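Local atomic coordinates of Spermidine/putrescine ABC transporter, periplasmic binding protein (Treponema pallidum, PDB entry 2V84), a protein that probably binds polyamines such as spermidine and putrescine, as the periplasmic lipoprotein receptor of an ABC transporter in the syphilis spirochaete. Residues M121-G133 and Y285-I298. Residues are numbered along the deposited sequence; the frame is centred on the assembly and turned at random.
Sequences MEYSVPYYLGAAG and YAEFLDTFGFPSTI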
ATOM      1  N   MET A 121     -15.980  -6.205  -8.553  1.00 30.29           N
ATOM      2  CA  MET A 121     -14.829  -5.881  -9.421  1.00 29.93           C
ATOM      3  C   MET A 121     -15.279  -5.285 -10.758  1.00 29.82           C
ATOM      4  O   MET A 121     -14.724  -5.592 -11.830  1.00 29.73           O
ATOM      5  CB  MET A 121     -13.970  -7.125  -9.639  1.00 30.23           C
ATOM      6  CG  MET A 121     -13.286  -7.657  -8.345  1.00 29.05           C
ATOM      7  SD  MET A 121     -12.276  -9.109  -8.656  1.00 31.59           S
ATOM      8  CE  MET A 121     -13.507 -10.394  -8.512  1.00 33.92           C
ATOM      9  N   GLU A 122     -16.298  -4.443 -10.688  1.00 28.71           N
ATOM     10  CA  GLU A 122     -16.875  -3.851 -11.881  1.00 27.90           C
ATOM     11  C   GLU A 122     -15.987  -2.760 -12.473  1.00 27.06           C
ATOM     12  O   GLU A 122     -16.050  -2.494 -13.663  1.00 26.31           O
ATOM     13  CB  GLU A 122     -18.274  -3.329 -11.571  1.00 28.43           C
ATOM     14  CG  GLU A 122     -18.951  -2.674 -12.749  1.00 30.86           C
ATOM     15  CD  GLU A 122     -20.420  -2.400 -12.509  1.00 33.88           C
ATOM     16  OE1 GLU A 122     -20.787  -1.976 -11.390  1.00 35.05           O
ATOM     17  OE2 GLU A 122     -21.193  -2.610 -13.452  1.00 35.12           O
ATOM     18  N   TYR A 123     -15.148  -2.145 -11.637  1.00 25.66           N
ATOM     19  CA  TYR A 123     -14.338  -1.015 -12.056  1.00 25.21           C
ATOM     20  C   TYR A 123     -12.906  -1.242 -11.627  1.00 24.90           C
ATOM     21  O   TYR A 123     -12.045  -0.403 -11.870  1.00 25.34           O
ATOM     22  CB  TYR A 123     -14.844   0.281 -11.437  1.00 24.44           C
ATOM     23  CG  TYR A 123     -16.141   0.796 -12.047  1.00 24.50           C
ATOM     24  CD1 TYR A 123     -16.119   1.621 -13.154  1.00 24.47           C
ATOM     25  CD2 TYR A 123     -17.378   0.458 -11.493  1.00 25.67           C
ATOM     26  CE1 TYR A 123     -17.309   2.105 -13.708  1.00 26.23           C
ATOM     27  CE2 TYR A 123     -18.580   0.923 -12.047  1.00 27.03           C
ATOM     28  CZ  TYR A 123     -18.535   1.749 -13.149  1.00 24.68           C
ATOM     29  OH  TYR A 123     -19.699   2.246 -13.706  1.00 25.84           O
ATOM     30  N   SER A 124     -12.644  -2.361 -10.956  1.00 25.17           N
ATOM     31  CA  SER A 124     -11.299  -2.579 -10.371  1.00 25.16           C
ATOM     32  C   SER A 124     -11.012  -4.052 -10.204  1.00 25.38           C
ATOM     33  O   SER A 124     -11.926  -4.825  -9.978  1.00 25.73           O
ATOM     34  CB  SER A 124     -11.185  -1.883  -9.002  1.00 25.24           C
ATOM     35  OG  SER A 124     -12.036  -2.484  -8.018  1.00 27.52           O
ATOM     36  N   VAL A 125      -9.742  -4.443 -10.277  1.00 25.12           N
ATOM     37  CA  VAL A 125      -9.377  -5.825  -9.955  1.00 23.89           C
ATOM     38  C   VAL A 125      -8.217  -5.773  -8.994  1.00 23.63           C
ATOM     39  O   VAL A 125      -7.273  -5.088  -9.273  1.00 22.76           O
ATOM     40  CB  VAL A 125      -8.918  -6.616 -11.211  1.00 23.25           C
ATOM     41  CG1 VAL A 125      -8.413  -8.034 -10.812  1.00 23.50           C
ATOM     42  CG2 VAL A 125     -10.077  -6.735 -12.243  1.00 24.50           C
ATOM     43  N   PRO A 126      -8.287  -6.462  -7.839  1.00 23.77           N
ATOM     44  CA  PRO A 126      -7.165  -6.359  -6.893  1.00 23.52           C
ATOM     45  C   PRO A 126      -5.789  -6.685  -7.462  1.00 23.65           C
ATOM     46  O   PRO A 126      -5.633  -7.655  -8.207  1.00 24.09           O
ATOM     47  CB  PRO A 126      -7.519  -7.394  -5.812  1.00 23.65           C
ATOM     48  CG  PRO A 126      -8.995  -7.426  -5.842  1.00 23.28           C
ATOM     49  CD  PRO A 126      -9.392  -7.259  -7.283  1.00 23.17           C
ATOM     50  N   TYR A 127      -4.797  -5.886  -7.062  1.00 23.57           N
ATOM     51  CA  TYR A 127      -3.416  -6.013  -7.497  1.00 22.92           C
ATOM     52  C   TYR A 127      -2.579  -6.569  -6.333  1.00 23.76           C
ATOM     53  O   TYR A 127      -1.795  -7.508  -6.504  1.00 23.21           O
ATOM     54  CB  TYR A 127      -2.945  -4.608  -7.894  1.00 23.99           C
ATOM     55  CG  TYR A 127      -1.591  -4.508  -8.510  1.00 24.74           C
ATOM     56  CD1 TYR A 127      -0.439  -4.589  -7.731  1.00 24.40           C
ATOM     57  CD2 TYR A 127      -1.458  -4.270  -9.874  1.00 24.95           C
ATOM     58  CE1 TYR A 127       0.794  -4.475  -8.296  1.00 24.86           C
ATOM     59  CE2 TYR A 127      -0.202  -4.162 -10.457  1.00 25.51           C
ATOM     60  CZ  TYR A 127       0.909  -4.266  -9.671  1.00 23.50           C
ATOM     61  OH  TYR A 127       2.168  -4.137 -10.236  1.00 26.38           O
ATOM     62  N   TYR A 128      -2.754  -5.998  -5.144  1.00 23.29           N
ATOM     63  CA  TYR A 128      -2.027  -6.465  -3.972  1.00 24.19           C
ATOM     64  C   TYR A 128      -2.676  -5.890  -2.730  1.00 24.53           C
ATOM     65  O   TYR A 128      -3.245  -4.824  -2.789  1.00 26.01           O
ATOM     66  CB  TYR A 128      -0.488  -6.138  -4.056  1.00 23.72           C
ATOM     67  CG  TYR A 128       0.230  -6.665  -2.837  1.00 24.79           C
ATOM     68  CD1 TYR A 128       0.316  -8.036  -2.607  1.00 23.09           C
ATOM     69  CD2 TYR A 128       0.763  -5.793  -1.883  1.00 24.22           C
ATOM     70  CE1 TYR A 128       0.914  -8.536  -1.459  1.00 25.57           C
ATOM     71  CE2 TYR A 128       1.354  -6.294  -0.728  1.00 23.28           C
ATOM     72  CZ  TYR A 128       1.417  -7.653  -0.528  1.00 24.99           C
ATOM     73  OH  TYR A 128       2.020  -8.129   0.607  1.00 25.35           O
ATOM     74  N   LEU A 129      -2.628  -6.626  -1.628  1.00 24.16           N
ATOM     75  CA  LEU A 129      -3.139  -6.167  -0.336  1.00 23.94           C
ATOM     76  C   LEU A 129      -2.008  -6.350   0.656  1.00 24.54           C
ATOM     77  O   LEU A 129      -1.477  -7.457   0.782  1.00 25.71           O
ATOM     78  CB  LEU A 129      -4.344  -7.024   0.086  1.00 24.62           C
ATOM     79  CG  LEU A 129      -5.163  -6.633   1.329  1.00 25.64           C
ATOM     80  CD1 LEU A 129      -6.540  -7.189   1.193  1.00 29.39           C
ATOM     81  CD2 LEU A 129      -4.498  -7.133   2.631  1.00 26.58           C
ATOM     82  N   GLY A 130      -1.630  -5.285   1.361  1.00 25.22           N
ATOM     83  CA  GLY A 130      -0.581  -5.433   2.395  1.00 25.09           C
ATOM     84  C   GLY A 130      -0.802  -4.383   3.452  1.00 26.49           C
ATOM     85  O   GLY A 130      -1.896  -3.825   3.563  1.00 26.79           O
ATOM     86  N   ALA A 131       0.233  -4.109   4.239  1.00 26.80           N
ATOM     87  CA  ALA A 131       0.122  -3.063   5.251  1.00 27.30           C
ATOM     88  C   ALA A 131       1.503  -2.583   5.582  1.00 27.25           C
ATOM     89  O   ALA A 131       2.478  -3.360   5.565  1.00 27.89           O
ATOM     90  CB  ALA A 131      -0.577  -3.579   6.515  1.00 27.58           C
ATOM     91  N   ALA A 132       1.582  -1.292   5.891  1.00 26.58           N
ATOM     92  CA  ALA A 132       2.791  -0.719   6.476  1.00 26.03           C
ATOM     93  C   ALA A 132       2.905  -1.270   7.876  1.00 25.78           C
ATOM     94  O   ALA A 132       1.928  -1.696   8.489  1.00 25.13           O
ATOM     95  CB  ALA A 132       2.708   0.802   6.514  1.00 25.13           C
ATOM     96  N   GLY A 133       4.112  -1.271   8.398  1.00 25.30           N
ATOM     97  CA  GLY A 133       4.306  -1.704   9.769  1.00 25.61           C
ATOM     98  C   GLY A 133       5.501  -0.978  10.349  1.00 24.74           C
ATOM     99  O   GLY A 133       5.786   0.164   9.981  1.00 24.29           O
ATOM    100  N   TYR A 285       2.128 -14.019 -10.946  1.00 30.89           N
ATOM    101  CA  TYR A 285       1.776 -13.378  -9.683  1.00 31.16           C
ATOM    102  C   TYR A 285       2.787 -13.723  -8.594  1.00 31.68           C
ATOM    103  O   TYR A 285       3.216 -12.848  -7.836  1.00 32.38           O
ATOM    104  CB  TYR A 285       0.359 -13.709  -9.218  1.00 30.28           C
ATOM    105  CG  TYR A 285      -0.088 -12.690  -8.195  1.00 29.86           C
ATOM    106  CD1 TYR A 285      -0.453 -11.403  -8.588  1.00 27.84           C
ATOM    107  CD2 TYR A 285      -0.104 -12.996  -6.843  1.00 29.33           C
ATOM    108  CE1 TYR A 285      -0.843 -10.456  -7.672  1.00 26.78           C
ATOM    109  CE2 TYR A 285      -0.485 -12.050  -5.902  1.00 30.22           C
ATOM    110  CZ  TYR A 285      -0.840 -10.781  -6.322  1.00 27.75           C
ATOM    111  OH  TYR A 285      -1.219  -9.829  -5.403  1.00 28.09           O
ATOM    112  N   ALA A 286       3.199 -14.985  -8.544  1.00 32.10           N
ATOM    113  CA  ALA A 286       4.220 -15.400  -7.588  1.00 32.09           C
ATOM    114  C   ALA A 286       5.543 -14.679  -7.835  1.00 32.54           C
ATOM    115  O   ALA A 286       6.204 -14.289  -6.886  1.00 32.78           O
ATOM    116  CB  ALA A 286       4.406 -16.879  -7.609  1.00 32.32           C
ATOM    117  N   GLU A 287       5.916 -14.485  -9.101  1.00 32.77           N
ATOM    118  CA  GLU A 287       7.115 -13.702  -9.429  1.00 33.01           C
ATOM    119  C   GLU A 287       7.006 -12.248  -8.957  1.00 32.74           C
ATOM    120  O   GLU A 287       8.001 -11.649  -8.520  1.00 32.35           O
ATOM    121  CB  GLU A 287       7.443 -13.785 -10.932  1.00 32.84           C
ATOM    122  CG  GLU A 287       8.558 -12.839 -11.404  1.00 32.87           C
ATOM    123  CD  GLU A 287       8.830 -12.943 -12.895  1.00 33.39           C
ATOM    124  OE1 GLU A 287       8.664 -14.039 -13.446  1.00 32.33           O
ATOM    125  OE2 GLU A 287       9.218 -11.935 -13.522  1.00 35.27           O
ATOM    126  N   PHE A 288       5.796 -11.690  -9.033  1.00 32.84           N
ATOM    127  CA  PHE A 288       5.509 -10.370  -8.486  1.00 32.19           C
ATOM    128  C   PHE A 288       5.735 -10.344  -6.971  1.00 32.85           C
ATOM    129  O   PHE A 288       6.433  -9.465  -6.459  1.00 33.48           O
ATOM    130  CB  PHE A 288       4.075  -9.939  -8.824  1.00 32.08           C
ATOM    131  CG  PHE A 288       3.552  -8.818  -7.948  1.00 30.95           C
ATOM    132  CD1 PHE A 288       4.129  -7.547  -7.979  1.00 29.59           C
ATOM    133  CD2 PHE A 288       2.483  -9.040  -7.087  1.00 31.90           C
ATOM    134  CE1 PHE A 288       3.662  -6.531  -7.171  1.00 28.33           C
ATOM    135  CE2 PHE A 288       2.003  -8.015  -6.268  1.00 29.45           C
ATOM    136  CZ  PHE A 288       2.596  -6.761  -6.311  1.00 29.20           C
ATOM    137  N   LEU A 289       5.156 -11.306  -6.257  1.00 32.50           N
ATOM    138  CA  LEU A 289       5.258 -11.335  -4.800  1.00 33.14           C
ATOM    139  C   LEU A 289       6.690 -11.514  -4.331  1.00 33.71           C
ATOM    140  O   LEU A 289       7.131 -10.853  -3.387  1.00 34.20           O
ATOM    141  CB  LEU A 289       4.378 -12.439  -4.223  1.00 33.06           C
ATOM    142  CG  LEU A 289       2.886 -12.316  -4.514  1.00 31.97           C
ATOM    143  CD1 LEU A 289       2.195 -13.615  -4.121  1.00 32.01           C
ATOM    144  CD2 LEU A 289       2.234 -11.101  -3.823  1.00 31.51           C
ATOM    145  N   ASP A 290       7.410 -12.393  -5.021  1.00 34.18           N
ATOM    146  CA  ASP A 290       8.792 -12.741  -4.677  1.00 34.71           C
ATOM    147  C   ASP A 290       9.738 -11.568  -4.881  1.00 35.32           C
ATOM    148  O   ASP A 290      10.803 -11.509  -4.253  1.00 35.41           O
ATOM    149  CB  ASP A 290       9.270 -13.880  -5.562  1.00 34.81           C
ATOM    150  CG  ASP A 290       8.744 -15.229  -5.138  1.00 35.27           C
ATOM    151  OD1 ASP A 290       8.094 -15.353  -4.085  1.00 35.58           O
ATOM    152  OD2 ASP A 290       9.001 -16.193  -5.880  1.00 35.89           O
ATOM    153  N   THR A 291       9.378 -10.668  -5.798  1.00 35.28           N
ATOM    154  CA  THR A 291      10.171  -9.484  -6.086  1.00 35.59           C
ATOM    155  C   THR A 291      10.313  -8.638  -4.825  1.00 35.77           C
ATOM    156  O   THR A 291      11.367  -8.033  -4.620  1.00 36.61           O
ATOM    157  CB  THR A 291       9.571  -8.648  -7.245  1.00 35.26           C
ATOM    158  OG1 THR A 291       9.683  -9.377  -8.475  1.00 35.42           O
ATOM    159  CG2 THR A 291      10.305  -7.312  -7.418  1.00 36.14           C
ATOM    160  N   PHE A 292       9.274  -8.640  -3.980  1.00 35.89           N
ATOM    161  CA  PHE A 292       9.187  -7.762  -2.811  1.00 36.09           C
ATOM    162  C   PHE A 292       9.131  -8.476  -1.461  1.00 35.67           C
ATOM    163  O   PHE A 292       9.111  -7.818  -0.417  1.00 37.54           O
ATOM    164  CB  PHE A 292       7.976  -6.839  -2.927  1.00 36.22           C
ATOM    165  CG  PHE A 292       7.964  -6.009  -4.174  1.00 36.64           C
ATOM    166  CD1 PHE A 292       8.795  -4.900  -4.293  1.00 38.22           C
ATOM    167  CD2 PHE A 292       7.114  -6.335  -5.233  1.00 36.24           C
ATOM    168  CE1 PHE A 292       8.798  -4.134  -5.451  1.00 39.39           C
ATOM    169  CE2 PHE A 292       7.093  -5.572  -6.374  1.00 36.67           C
ATOM    170  CZ  PHE A 292       7.934  -4.471  -6.489  1.00 38.32           C
ATOM    171  N   GLY A 293       9.085  -9.804  -1.464  1.00 34.91           N
ATOM    172  CA  GLY A 293       8.938 -10.559  -0.212  1.00 33.97           C
ATOM    173  C   GLY A 293       7.527 -10.504   0.343  1.00 33.72           C
ATOM    174  O   GLY A 293       7.328 -10.579   1.542  1.00 33.74           O
ATOM    175  N   PHE A 294       6.550 -10.356  -0.553  1.00 32.47           N
ATOM    176  CA  PHE A 294       5.144 -10.298  -0.202  1.00 32.29           C
ATOM    177  C   PHE A 294       4.562 -11.692  -0.014  1.00 32.55           C
ATOM    178  O   PHE A 294       4.975 -12.634  -0.702  1.00 33.14           O
ATOM    179  CB  PHE A 294       4.383  -9.670  -1.354  1.00 31.81           C
ATOM    180  CG  PHE A 294       4.610  -8.206  -1.549  1.00 30.47           C
ATOM    181  CD1 PHE A 294       5.025  -7.374  -0.509  1.00 33.31           C
ATOM    182  CD2 PHE A 294       4.285  -7.632  -2.780  1.00 29.43           C
ATOM    183  CE1 PHE A 294       5.157  -5.997  -0.718  1.00 31.53           C
ATOM    184  CE2 PHE A 294       4.393  -6.268  -2.990  1.00 29.20           C
ATOM    185  CZ  PHE A 294       4.836  -5.451  -1.980  1.00 31.37           C
ATOM    186  N   PRO A 295       3.609 -11.843   0.924  1.00 33.20           N
ATOM    187  CA  PRO A 295       2.836 -13.080   1.008  1.00 33.04           C
ATOM    188  C   PRO A 295       1.693 -13.030   0.014  1.00 32.37           C
ATOM    189  O   PRO A 295       1.349 -11.958  -0.475  1.00 32.23           O
ATOM    190  CB  PRO A 295       2.288 -13.041   2.432  1.00 32.83           C
ATOM    191  CG  PRO A 295       2.075 -11.563   2.678  1.00 33.56           C
ATOM    192  CD  PRO A 295       3.215 -10.878   1.979  1.00 33.30           C
ATOM    193  N   SER A 296       1.108 -14.180  -0.291  1.00 32.01           N
ATOM    194  CA  SER A 296       0.023 -14.211  -1.245  1.00 32.13           C
ATOM    195  C   SER A 296      -1.290 -13.858  -0.549  1.00 31.77           C
ATOM    196  O   SER A 296      -2.122 -14.720  -0.291  1.00 33.16           O
ATOM    197  CB  SER A 296      -0.058 -15.581  -1.945  1.00 31.67           C
ATOM    198  OG  SER A 296      -0.900 -15.531  -3.091  1.00 32.47           O
ATOM    199  N   THR A 297      -1.471 -12.578  -0.257  1.00 31.63           N
ATOM    200  CA  THR A 297      -2.686 -12.089   0.412  1.00 30.75           C
ATOM    201  C   THR A 297      -3.965 -12.188  -0.417  1.00 30.87           C
ATOM    202  O   THR A 297      -5.040 -12.360   0.144  1.00 29.41           O
ATOM    203  CB  THR A 297      -2.507 -10.640   0.889  1.00 31.49           C
ATOM    204  OG1 THR A 297      -2.013  -9.849  -0.196  1.00 30.08           O
ATOM    205  CG2 THR A 297      -1.507 -10.595   2.022  1.00 31.57           C
ATOM    206  N   ILE A 298      -3.862 -12.089  -1.752  1.00 29.80           N
ATOM    207  CA  ILE A 298      -5.080 -12.029  -2.579  1.00 28.77           C
ATOM    208  C   ILE A 298      -5.300 -13.230  -3.489  1.00 29.16           C
ATOM    209  O   ILE A 298      -6.386 -13.395  -4.046  1.00 28.85           O
ATOM    210  CB  ILE A 298      -5.162 -10.737  -3.485  1.00 28.61           C
ATOM    211  CG1 ILE A 298      -4.191 -10.807  -4.674  1.00 28.97           C
ATOM    212  CG2 ILE A 298      -4.967  -9.469  -2.663  1.00 26.19           C
ATOM    213  CD1 ILE A 298      -4.434  -9.747  -5.723  1.00 27.99           C
TER
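An aromatic cluster of Y127, Y128, F288 and F294 joins strand 125-137 to helix 282-292 and the residues that follow it. The ring of Y128 stacks face to face on F294, with centroids 3.9 Å apart and planes at 12°. Y128 CG lies anti to the backbone N (chi1 -179°), and this extends the ring from the strand to F294. The opposite face of F294 is covered by F292 CB. F288 joins the two tyrosines. Its edge turns toward the face of Y128, while the edge of Y127 turns toward the face of F288, an offset edge-to-face pair with Y127 CE1 3.5 Å from F288 CZ. L289 CD2 adds an apolar contact at Y128 CE1.

Y127 and Y128 form a classic beta bulge opposite D258, in a strand that, as in other proteins of this solute-binding family, probably links the two lobes. Y285 OH donates to Y127 O at 2.6 Å, tilted 30° from the carbonyl plane. Further along the strand, T297 OG1 donates to L129 O at 2.6 Å, in the carbonyl plane and on a lone pair. I298 fills in beside them: its CG2 meets L129 CB at 3.7 Å, and its CD1 meets P126 CB at 3.9 Å. I298 CD1 also packs against P126 O, a buried carbonyl with no polar partner in the model. Y127 OH is hydrogen-bonded to T36 OG1 and Y128 OH to Y312 OH, both outside the two segments. The side chain of Y128 is about 11 Å from that of E168, a predicted spermidine-binding residue.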